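PDB 5BS1: CrRbcX-IIa from Chlamydomonas reinhardtii, which probably acts as a homodimeric assembly chaperone for Rubisco, assisting the large subunits of the enzyme on their way to the holoenzyme. Local coordinates for residues Pro13-Lys16 against Ala17-Leu21; Trp71-Ala74 against Val75-Asn79; Ala113-Arg116 against Leu117-Ala121. All coordinates share one frame; numbering follows the deposited sequence. Where two conformers were deposited one is given.

In the fold
Three stretches of helix, each from a different helix of one all-helical subunit, make up the set, and the second subunit touches each. Contact 1, in the first turns of helix 13-38, has buried alanines and a valine on one segment and charged side chains on the other. Contact 2, at the end of helix 69-78, has the one aromatic packing of the three, with arginine at its exposed side. Contact 3 is mostly exposed, close to the end of helix 99-121, and pairs threonine with arginine. Contacts 2 and 3 lie on opposite sides of the chain's centre, their own centres about 48 Å apart.

Contact 1: residues Pro13-Lys16 against Ala17-Leu21; sequences PERK and AAVAL
Arg15 and Val19, one helical turn apart, meet at an angle. The firmer touch is on the backbone, where CG2 of Val19 rests 3.4 Å from O of Arg15. With CG1 anti to the backbone N (chi1 176°), the valine leaves CG2 beside that nitrogen and hence next to the carbonyl that the N-H grips. The guanidinium comes obliquely to the same methyl, and only loosely: in the conformer described, one of two, NH1 of Arg15 lies 4.1 Å from CG2 of Val19. The arginine reaches that point because its CG is anti to its own backbone N (chi1 179°) and the chain runs extended from CG to NE.

Lys16 behaves differently. Its extended chain leads off from the turn, and the ammonium is bonded to O of Pro4. The alanine methyls lie against carbonyls of the preceding turn: CB of Ala17 is 3.4 Å from O of Pro13, and CB of Ala20 is at the same distance from O of Lys16.

This is the opening of an alpha-helix, in which the regular i to i+4 pattern runs from the first residue. The N of Ala17 donates to O of Pro13 at 2.9 Å, and the N of Val19 to O of Arg15 at 2.9 Å with a fairly straight N-H angle of 166°.

Around this start of helix 13-38, the N-terminal loop passes Arg15 and Lys16. Helix 99-121 of the second subunit lies close by, giving Arg15 a salt bridge to Glu109 of that subunit and setting Met105 of the same chain against Ala18.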
loop_
_atom_site.group_PDB
_atom_site.type_symbol
_atom_site.label_atom_id
_atom_site.label_comp_id
_atom_site.label_asym_id
_atom_site.label_seq_id
_atom_site.Cartn_x
_atom_site.Cartn_y
_atom_site.Cartn_z
ATOM N N PRO A 13 7.902 -1.661 -8.058
ATOM C CA PRO A 13 6.591 -1.671 -7.391
ATOM C C PRO A 13 6.644 -2.419 -6.050
ATOM O O PRO A 13 5.999 -2.036 -5.086
ATOM C CB PRO A 13 5.697 -2.367 -8.413
ATOM C CG PRO A 13 6.314 -1.994 -9.720
ATOM C CD PRO A 13 7.790 -2.112 -9.459
ATOM N N GLU A 14 7.427 -3.491 -5.997
ATOM C CA GLU A 14 7.602 -4.276 -4.781
ATOM C C GLU A 14 8.213 -3.435 -3.647
ATOM O O GLU A 14 7.749 -3.496 -2.486
ATOM C CB GLU A 14 8.462 -5.505 -5.049
ATOM C CG GLU A 14 7.773 -6.591 -5.866
ATOM C CD GLU A 14 7.957 -6.471 -7.354
ATOM O OE1 GLU A 14 8.436 -5.435 -7.849
ATOM O OE2 GLU A 14 7.599 -7.431 -8.072
ATOM N N ARG A 15 9.234 -2.651 -3.963
ATOM C CA ARG A 15 9.842 -1.801 -2.954
ATOM C C ARG A 15 8.913 -0.685 -2.522
ATOM O O ARG A 15 8.806 -0.363 -1.338
ATOM C CB ARG A 15 11.150 -1.235 -3.458
ATOM C CG ARG A 15 11.787 -0.320 -2.444
ATOM C CD ARG A 15 13.247 0.075 -2.674
ATOM N NE ARG A 15 13.574 0.744 -1.447
ATOM C CZ ARG A 15 13.986 0.141 -0.340
ATOM N NH1 ARG A 15 14.098 0.847 0.770
ATOM N NH2 ARG A 15 14.314 -1.162 -0.355
ATOM N N LYS A 16 8.232 -0.073 -3.482
ATOM C CA LYS A 16 7.243 0.946 -3.152
ATOM C C LYS A 16 6.187 0.383 -2.204
ATOM O O LYS A 16 5.860 1.032 -1.219
ATOM C CB LYS A 16 6.598 1.522 -4.414
ATOM C CG LYS A 16 7.558 2.335 -5.248
ATOM C CD LYS A 16 6.832 3.048 -6.383
ATOM C CE LYS A 16 7.806 3.904 -7.184
ATOM N NZ LYS A 16 7.132 4.418 -8.400
ATOM N N ALA A 17 5.694 -0.814 -2.484
ATOM C CA ALA A 17 4.702 -1.454 -1.637
ATOM C C ALA A 17 5.274 -1.719 -0.251
ATOM O O ALA A 17 4.593 -1.482 0.739
ATOM C CB ALA A 17 4.190 -2.726 -2.280
ATOM N N ALA A 18 6.511 -2.179 -0.186
ATOM C CA ALA A 18 7.162 -2.481 1.117
ATOM C C ALA A 18 7.258 -1.222 1.964
ATOM O O ALA A 18 6.928 -1.239 3.140
ATOM C CB ALA A 18 8.527 -3.111 0.888
ATOM N N VAL A 19 7.685 -0.127 1.366
ATOM C CA VAL A 19 7.823 1.147 2.119
ATOM C C VAL A 19 6.462 1.690 2.550
ATOM O O VAL A 19 6.282 2.161 3.666
ATOM C CB VAL A 19 8.652 2.165 1.318
ATOM C CG1 VAL A 19 8.698 3.486 2.041
ATOM C CG2 VAL A 19 10.052 1.599 1.123
ATOM N N ALA A 20 5.473 1.571 1.668
ATOM C CA ALA A 20 4.107 1.967 2.002
ATOM C C ALA A 20 3.583 1.131 3.168
ATOM O O ALA A 20 2.932 1.651 4.082
ATOM C CB ALA A 20 3.214 1.801 0.797
ATOM N N LEU A 21 3.853 -0.164 3.141
ATOM C CA LEU A 21 3.431 -1.059 4.245
ATOM C C LEU A 21 4.123 -0.654 5.544
ATOM O O LEU A 21 3.494 -0.631 6.603
ATOM C CB LEU A 21 3.722 -2.530 3.953
ATOM C CG LEU A 21 2.809 -3.197 2.929
ATOM C CD1 LEU A 21 3.395 -4.516 2.530
ATOM C CD2 LEU A 21 1.391 -3.350 3.440
#

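Contact 2: residues Trp71-Ala74 against Val75-Asn79; sequences WMAA and VMRKN
Val75 sets a methyl group over the six-membered ring of the Trp71 indole, a clear CH-pi contact in which CG2 of Val75 stands 3.8 Å from the centroid of that ring of Trp71, only 3° off the ring normal. All six atoms of the ring are therefore nearly equidistant from the methyl. The indole is brought there by a CG anti to the backbone N (chi1 -174°). CG2 of Val75 is also held close to the backbone, 3.3 Å from O of Trp71, whose carbonyl takes the N-H of Val75 at 2.9 Å. On this buried side Phe58 of helix 46-59 packs on Val75, and its carbonyl O accepts the indole NE1 of Trp71, while Thr26 and Ala30 of helix 13-38 also touch the ring.

The motif is the last turns of an alpha-helix, one of the five that build the subunit. The N of Arg77 bonds O of Ala73 at 3.0 Å. The pattern weakens at one step, where the N of Lys78 makes only a weak bond to O of Ala74 at 3.4 Å, and the N of Asn79 then bonds O of Val75. Asn79 leaves helical geometry and N-caps helix 80-96, its OD1 taking the N-H of Leu82.

On the exposed side Arg77, bent at chi3 (-98°), folds its guanidinium back along the helix, and one face of it lies over CA of Ala74, with CZ of Arg77 3.8 Å from that atom. CB of Ala74 is 4.1 Å from NH2 of Arg77.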
loop_
_atom_site.group_PDB
_atom_site.type_symbol
_atom_site.label_atom_id
_atom_site.label_comp_id
_atom_site.label_asym_id
_atom_site.label_seq_id
_atom_site.Cartn_x
_atom_site.Cartn_y
_atom_site.Cartn_z
ATOM N N TRP A 71 9.182 10.443 11.108
ATOM C CA TRP A 71 8.192 10.605 12.182
ATOM C C TRP A 71 8.686 9.965 13.481
ATOM O O TRP A 71 8.630 10.561 14.545
ATOM C CB TRP A 71 6.869 10.021 11.729
ATOM C CG TRP A 71 5.701 10.230 12.668
ATOM C CD1 TRP A 71 4.856 11.297 12.695
ATOM C CD2 TRP A 71 5.210 9.309 13.638
ATOM N NE1 TRP A 71 3.894 11.134 13.683
ATOM C CE2 TRP A 71 4.085 9.909 14.261
ATOM C CE3 TRP A 71 5.630 8.049 14.073
ATOM C CZ2 TRP A 71 3.368 9.281 15.263
ATOM C CZ3 TRP A 71 4.905 7.420 15.068
ATOM C CH2 TRP A 71 3.793 8.030 15.651
HETATM N N MSE A 72 9.201 8.746 13.386
HETATM C CA MSE A 72 9.630 8.028 14.577
HETATM C C MSE A 72 10.816 8.727 15.229
HETATM O O MSE A 72 10.900 8.771 16.437
HETATM C CB MSE A 72 9.976 6.578 14.213
HETATM C CG MSE A 72 10.223 5.728 15.457
HETATM SE SE MSE A 72 8.606 5.517 16.539
HETATM C CE MSE A 72 7.779 4.222 15.340
ATOM N N ALA A 73 11.737 9.253 14.438
ATOM C CA ALA A 73 12.885 9.956 14.989
ATOM C C ALA A 73 12.437 11.203 15.744
ATOM O O ALA A 73 12.978 11.504 16.790
ATOM C CB ALA A 73 13.825 10.350 13.868
ATOM N N ALA A 74 11.422 11.860 15.205
ATOM C CA ALA A 74 10.814 13.033 15.874
ATOM C C ALA A 74 10.160 12.651 17.188
ATOM O O ALA A 74 10.308 13.353 18.194
ATOM C CB ALA A 74 9.829 13.710 14.955
ATOM N N VAL A 75 9.426 11.553 17.203
ATOM C CA VAL A 75 8.855 11.071 18.441
ATOM C C VAL A 75 9.961 10.770 19.465
ATOM O O VAL A 75 9.860 11.147 20.626
ATOM C CB VAL A 75 7.968 9.817 18.247
ATOM C CG1 VAL A 75 7.441 9.313 19.566
ATOM C CG2 VAL A 75 6.803 10.106 17.314
HETATM N N MSE A 76 11.010 10.081 19.036
HETATM C CA MSE A 76 12.094 9.704 19.938
HETATM C C MSE A 76 12.766 10.928 20.532
HETATM O O MSE A 76 13.138 10.883 21.697
HETATM C CB MSE A 76 13.098 8.772 19.254
HETATM C CG MSE A 76 14.103 8.166 20.257
HETATM SE SE MSE A 76 15.133 6.783 19.290
HETATM C CE MSE A 76 16.136 7.957 18.081
ATOM N N ARG A 77 12.902 11.998 19.765
ATOM C CA ARG A 77 13.497 13.240 20.303
ATOM C C ARG A 77 12.685 13.823 21.431
ATOM O O ARG A 77 13.236 14.423 22.346
ATOM C CB ARG A 77 13.678 14.302 19.230
ATOM C CG ARG A 77 15.005 14.155 18.519
ATOM C CD ARG A 77 15.322 15.298 17.603
ATOM N NE ARG A 77 14.956 14.891 16.256
ATOM C CZ ARG A 77 13.895 15.253 15.547
ATOM N NH1 ARG A 77 13.771 14.732 14.335
ATOM N NH2 ARG A 77 12.994 16.116 15.994
ATOM N N LYS A 78 11.374 13.643 21.380
ATOM C CA LYS A 78 10.475 14.196 22.397
ATOM C C LYS A 78 10.247 13.255 23.557
ATOM O O LYS A 78 10.112 13.677 24.703
ATOM C CB LYS A 78 9.121 14.527 21.749
ATOM C CG LYS A 78 8.077 15.093 22.696
ATOM C CD LYS A 78 8.551 16.436 23.239
ATOM C CE LYS A 78 7.650 17.016 24.310
ATOM N NZ LYS A 78 6.385 17.520 23.724
ATOM N N ASN A 79 10.151 11.964 23.267
ATOM C CA ASN A 79 9.723 10.992 24.242
ATOM C C ASN A 79 10.279 9.638 23.855
ATOM O O ASN A 79 9.674 8.875 23.104
ATOM C CB ASN A 79 8.191 10.931 24.342
ATOM C CG ASN A 79 7.719 10.153 25.544
ATOM O OD1 ASN A 79 8.321 9.151 25.940
ATOM N ND2 ASN A 79 6.633 10.618 26.157
#

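Contact 3: residues Ala113-Arg116 against Leu117-Ala121; sequences ANTR and LMRAA
Arg119 lies alongside Thr115, both side chains pointing the same way out from the helix, and can be followed atom by atom. Its CB starts over the preceding turn, 3.5 Å from O of Thr115, the carbonyl that also accepts the backbone N-H of Arg119 at 2.9 Å. CG stays near that oxygen at 3.7 Å from O of Thr115. Extended from CG to NE, the chain carries CD up beside the threonine methyl, 4.1 Å from CG2 of Thr115. NE makes the closest approach between the two side chains, 3.6 Å from CG2 of Thr115, and the methyl sits at the edge of the guanidinium, in its plane. The far end of the group continues past the threonine on the exposed flank of the helix.

Thr115 can offer the methyl because CG2 is anti to its backbone N (chi1 -64°, measured to OG1). Its hydroxyl OG1 turns back to a bond with O of Arg111.

Elsewhere on the turn, CG of Met118, a selenomethionine, lies 3.3 Å from O of Asn114. The segments belong to the C-terminal part of helix 99-121, where the helix runs alongside helix 80-96 of the second subunit. Leu117 packs on Met87 of that chain and Met118 on its Leu84. OD1 of Asn114 accepts from Arg90, and its ND2 donates to the backbone O of Met87 and to the carboxylate of Glu91, all on that helix of the second subunit.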
loop_
_atom_site.group_PDB
_atom_site.type_symbol
_atom_site.label_atom_id
_atom_site.label_comp_id
_atom_site.label_asym_id
_atom_site.label_seq_id
_atom_site.Cartn_x
_atom_site.Cartn_y
_atom_site.Cartn_z
ATOM N N ALA A 113 -12.990 -7.534 -10.471
ATOM C CA ALA A 113 -13.255 -6.239 -11.091
ATOM C C ALA A 113 -13.206 -6.343 -12.616
ATOM O O ALA A 113 -14.048 -5.746 -13.311
ATOM C CB ALA A 113 -12.284 -5.190 -10.582
ATOM N N ASN A 114 -12.225 -7.073 -13.147
ATOM C CA ASN A 114 -12.117 -7.276 -14.580
ATOM C C ASN A 114 -13.374 -7.985 -15.073
ATOM O O ASN A 114 -13.959 -7.591 -16.075
ATOM C CB ASN A 114 -10.887 -8.098 -14.962
ATOM C CG ASN A 114 -9.593 -7.312 -14.923
ATOM O OD1 ASN A 114 -9.578 -6.114 -14.680
ATOM N ND2 ASN A 114 -8.486 -8.001 -15.173
ATOM N N THR A 115 -13.813 -9.008 -14.350
ATOM C CA THR A 115 -15.028 -9.748 -14.764
ATOM C C THR A 115 -16.246 -8.873 -14.770
ATOM O O THR A 115 -17.056 -8.960 -15.704
ATOM C CB THR A 115 -15.248 -10.993 -13.877
ATOM O OG1 THR A 115 -14.145 -11.871 -14.080
ATOM C CG2 THR A 115 -16.571 -11.727 -14.238
ATOM N N ARG A 116 -16.401 -8.032 -13.751
ATOM C CA ARG A 116 -17.531 -7.105 -13.677
ATOM C C ARG A 116 -17.555 -6.190 -14.907
ATOM O O ARG A 116 -18.597 -6.023 -15.550
ATOM C CB ARG A 116 -17.518 -6.281 -12.381
ATOM C CG ARG A 116 -18.140 -7.033 -11.217
ATOM C CD ARG A 116 -18.556 -6.098 -10.078
ATOM N NE ARG A 116 -17.577 -5.059 -9.784
ATOM C CZ ARG A 116 -16.494 -5.191 -9.015
ATOM N NH1 ARG A 116 -15.694 -4.143 -8.838
ATOM N NH2 ARG A 116 -16.188 -6.340 -8.437
ATOM N N LEU A 117 -16.395 -5.632 -15.241
ATOM C CA LEU A 117 -16.279 -4.724 -16.384
ATOM C C LEU A 117 -16.546 -5.432 -17.702
ATOM O O LEU A 117 -17.240 -4.905 -18.555
ATOM C CB LEU A 117 -14.914 -4.042 -16.393
ATOM C CG LEU A 117 -14.767 -2.950 -15.331
ATOM C CD1 LEU A 117 -13.306 -2.603 -15.069
ATOM C CD2 LEU A 117 -15.544 -1.705 -15.739
HETATM N N MSE A 118 -16.042 -6.650 -17.842
HETATM C CA MSE A 118 -16.292 -7.445 -19.045
HETATM C C MSE A 118 -17.769 -7.743 -19.199
HETATM O O MSE A 118 -18.328 -7.614 -20.301
HETATM C CB MSE A 118 -15.495 -8.746 -18.960
HETATM C CG MSE A 118 -14.015 -8.580 -19.199
HETATM SE SE MSE A 118 -13.728 -7.778 -20.945
HETATM C CE MSE A 118 -14.169 -9.345 -22.041
ATOM N N ARG A 119 -18.424 -8.115 -18.105
ATOM C CA ARG A 119 -19.856 -8.446 -18.152
ATOM C C ARG A 119 -20.682 -7.200 -18.488
ATOM O O ARG A 119 -21.687 -7.296 -19.213
ATOM C CB ARG A 119 -20.348 -9.135 -16.866
ATOM C CG ARG A 119 -20.132 -10.646 -16.898
ATOM C CD ARG A 119 -20.441 -11.415 -15.615
ATOM N NE ARG A 119 -19.754 -12.713 -15.613
ATOM C CZ ARG A 119 -20.201 -13.837 -16.189
ATOM N NH1 ARG A 119 -21.372 -13.880 -16.829
ATOM N NH2 ARG A 119 -19.470 -14.947 -16.110
ATOM N N ALA A 120 -20.241 -6.039 -18.017
ATOM C CA ALA A 120 -20.934 -4.787 -18.281
ATOM C C ALA A 120 -20.855 -4.380 -19.754
ATOM O O ALA A 120 -21.810 -3.814 -20.290
ATOM C CB ALA A 120 -20.382 -3.680 -17.406
ATOM N N ALA A 121 -19.739 -4.657 -20.417
ATOM C CA ALA A 121 -19.558 -4.245 -21.817
ATOM C C ALA A 121 -20.065 -5.303 -22.766
ATOM O O ALA A 121 -20.107 -5.085 -23.975
ATOM C CB ALA A 121 -18.098 -3.940 -22.107
#